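Local coordinates for protein peptide amidase (PDB 1M22) that probably hydrolyses amide bonds, such as the C-terminal amides of peptides, as a member of the amidase signature family, at residues Gly213-Ser218 with Glu335-Thr340. Sequence-based numbering, arbitrary orientation.
Sequences GIIPIS and ERYFNT
Ile-215 lays its CG1 over one face of the Tyr-337 ring in a CH-pi contact. The pair joins two parts of the amidase signature fold: the loop between strands 200-203 and 223-228, and the last turns of helix 319-340. CG1 sits 3.9 Å from the centroid of the Tyr-337 ring, 30° off the ring normal. It leans toward the phenol end, 3.4 Å from CZ of Tyr-337. The OH of Tyr-337 also lies against the Ile-215 side chain, 3.5 Å from CG1 and 4.0 Å from CD1. With CG1 anti to the carbonyl carbon of Ile-215 (chi1 -64°), the branch that carries CD1 is the one lying over the ring. Pro-216 meets the root of the same tyrosine side chain obliquely, with its CD 3.8 Å from CB of Tyr-337. The loop backbone adds to the enclosure. The carbonyl O of Ile-214 comes within 3.6 Å of Tyr-337 CD2, and C of Gly-213 lies 4.2 Å from CE2 of Tyr-337, near the ring plane. No hydrogen bond links the two segments, so Tyr-337 meets the loop by van der Waals and CH-pi contact.

Further out, Trp-133 touches both Ile-215 and Phe-338. The active site is near: the Ile-214 side chain is about 7 Å from that of the catalytic Lys-86. Ile-215 is tied by its backbone to Asn-88. Asn-90 bonds to both segments: its backbone pairs with that of Gly-213, and its OD1 is hydrogen-bonded to the Tyr-337 OH.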
loop_
_atom_site.group_PDB
_atom_site.type_symbol
_atom_site.label_atom_id
_atom_site.label_comp_id
_atom_site.label_asym_id
_atom_site.label_seq_id
_atom_site.Cartn_x
_atom_site.Cartn_y
_atom_site.Cartn_z
ATOM N N GLY A 213 5.241 -14.013 6.032
ATOM C CA GLY A 213 4.402 -13.582 7.131
ATOM C C GLY A 213 3.225 -12.721 6.722
ATOM O O GLY A 213 2.634 -12.047 7.561
ATOM N N ILE A 214 2.884 -12.731 5.437
ATOM C CA ILE A 214 1.750 -11.955 4.948
ATOM C C ILE A 214 0.720 -12.885 4.309
ATOM O O ILE A 214 1.079 -13.729 3.490
ATOM C CB ILE A 214 2.186 -10.912 3.885
ATOM C CG1 ILE A 214 3.263 -9.988 4.462
ATOM C CG2 ILE A 214 0.977 -10.097 3.432
ATOM C CD1 ILE A 214 3.786 -8.959 3.473
ATOM N N ILE A 215 -0.548 -12.748 4.698
ATOM C CA ILE A 215 -1.614 -13.560 4.104
ATOM C C ILE A 215 -1.557 -13.146 2.642
ATOM O O ILE A 215 -1.734 -11.976 2.303
ATOM C CB ILE A 215 -2.984 -13.242 4.729
ATOM C CG1 ILE A 215 -2.954 -13.628 6.209
ATOM C CG2 ILE A 215 -4.088 -14.001 3.995
ATOM C CD1 ILE A 215 -4.248 -13.370 6.952
ATOM N N PRO A 216 -1.324 -14.108 1.748
ATOM C CA PRO A 216 -1.212 -13.810 0.323
ATOM C C PRO A 216 -2.403 -13.881 -0.606
ATOM O O PRO A 216 -3.523 -14.227 -0.233
ATOM C CB PRO A 216 -0.168 -14.816 -0.116
ATOM C CG PRO A 216 -0.663 -16.060 0.610
ATOM C CD PRO A 216 -1.010 -15.528 2.008
ATOM N N ILE A 217 -2.102 -13.512 -1.844
ATOM C CA ILE A 217 -3.018 -13.650 -2.959
ATOM C C ILE A 217 -2.116 -14.243 -4.038
ATOM O O ILE A 217 -2.278 -15.395 -4.416
ATOM C CB ILE A 217 -3.617 -12.334 -3.507
ATOM C CG1 ILE A 217 -4.607 -11.734 -2.506
ATOM C CG2 ILE A 217 -4.364 -12.637 -4.814
ATOM C CD1 ILE A 217 -5.259 -10.449 -2.987
ATOM N N SER A 218 -1.116 -13.479 -4.472
ATOM C CA SER A 218 -0.214 -13.904 -5.544
ATOM C C SER A 218 1.288 -13.756 -5.275
ATOM O O SER A 218 1.774 -12.654 -5.015
ATOM C CB SER A 218 -0.573 -13.107 -6.798
ATOM O OG SER A 218 0.422 -13.197 -7.799
ATOM N N GLU A 335 -3.128 -21.760 1.228
ATOM C CA GLU A 335 -3.013 -23.023 1.939
ATOM C C GLU A 335 -1.601 -23.203 2.495
ATOM O O GLU A 335 -1.432 -23.739 3.589
ATOM C CB GLU A 335 -3.436 -24.183 1.028
ATOM C CG GLU A 335 -4.857 -23.990 0.485
ATOM C CD GLU A 335 -5.503 -25.264 -0.033
ATOM O OE1 GLU A 335 -4.806 -26.077 -0.672
ATOM O OE2 GLU A 335 -6.720 -25.436 0.189
ATOM N N ARG A 336 -0.589 -22.735 1.769
ATOM C CA ARG A 336 0.783 -22.838 2.267
ATOM C C ARG A 336 0.908 -21.964 3.518
ATOM O O ARG A 336 1.515 -22.367 4.511
ATOM C CB ARG A 336 1.791 -22.374 1.207
ATOM C CG ARG A 336 3.247 -22.404 1.684
ATOM C CD ARG A 336 4.226 -22.206 0.529
ATOM N NE ARG A 336 4.164 -20.863 -0.046
ATOM C CZ ARG A 336 4.673 -19.776 0.525
ATOM N NH1 ARG A 336 5.288 -19.863 1.696
ATOM N NH2 ARG A 336 4.567 -18.597 -0.073
ATOM N N TYR A 337 0.328 -20.768 3.468
ATOM C CA TYR A 337 0.371 -19.857 4.607
ATOM C C TYR A 337 -0.324 -20.470 5.823
ATOM O O TYR A 337 0.208 -20.425 6.935
ATOM C CB TYR A 337 -0.275 -18.511 4.234
ATOM C CG TYR A 337 -0.494 -17.579 5.407
ATOM C CD1 TYR A 337 -1.568 -17.767 6.273
ATOM C CD2 TYR A 337 0.391 -16.534 5.674
ATOM C CE1 TYR A 337 -1.760 -16.948 7.376
ATOM C CE2 TYR A 337 0.209 -15.705 6.781
ATOM C CZ TYR A 337 -0.870 -15.922 7.627
ATOM O OH TYR A 337 -1.070 -15.134 8.735
ATOM N N PHE A 338 -1.510 -21.042 5.617
ATOM C CA PHE A 338 -2.246 -21.655 6.721
ATOM C C PHE A 338 -1.416 -22.748 7.392
ATOM O O PHE A 338 -1.418 -22.880 8.615
ATOM C CB PHE A 338 -3.564 -22.282 6.241
ATOM C CG PHE A 338 -4.656 -21.288 5.925
ATOM C CD1 PHE A 338 -4.676 -20.020 6.500
ATOM C CD2 PHE A 338 -5.706 -21.657 5.086
ATOM C CE1 PHE A 338 -5.729 -19.139 6.243
ATOM C CE2 PHE A 338 -6.759 -20.784 4.825
ATOM C CZ PHE A 338 -6.772 -19.526 5.403
ATOM N N ASN A 339 -0.717 -23.538 6.584
ATOM C CA ASN A 339 0.106 -24.626 7.099
ATOM C C ASN A 339 1.353 -24.118 7.812
ATOM O O ASN A 339 1.672 -24.563 8.912
ATOM C CB ASN A 339 0.508 -25.562 5.955
ATOM C CG ASN A 339 1.495 -26.629 6.391
ATOM O OD1 ASN A 339 2.693 -26.372 6.522
ATOM N ND2 ASN A 339 0.992 -27.834 6.627
ATOM N N THR A 340 2.050 -23.183 7.176
ATOM C CA THR A 340 3.275 -22.614 7.728
ATOM C C THR A 340 3.082 -21.973 9.101
ATOM O O THR A 340 3.915 -22.135 9.993
ATOM C CB THR A 340 3.864 -21.550 6.771
ATOM O OG1 THR A 340 4.187 -22.163 5.516
ATOM C CG2 THR A 340 5.119 -20.923 7.366
#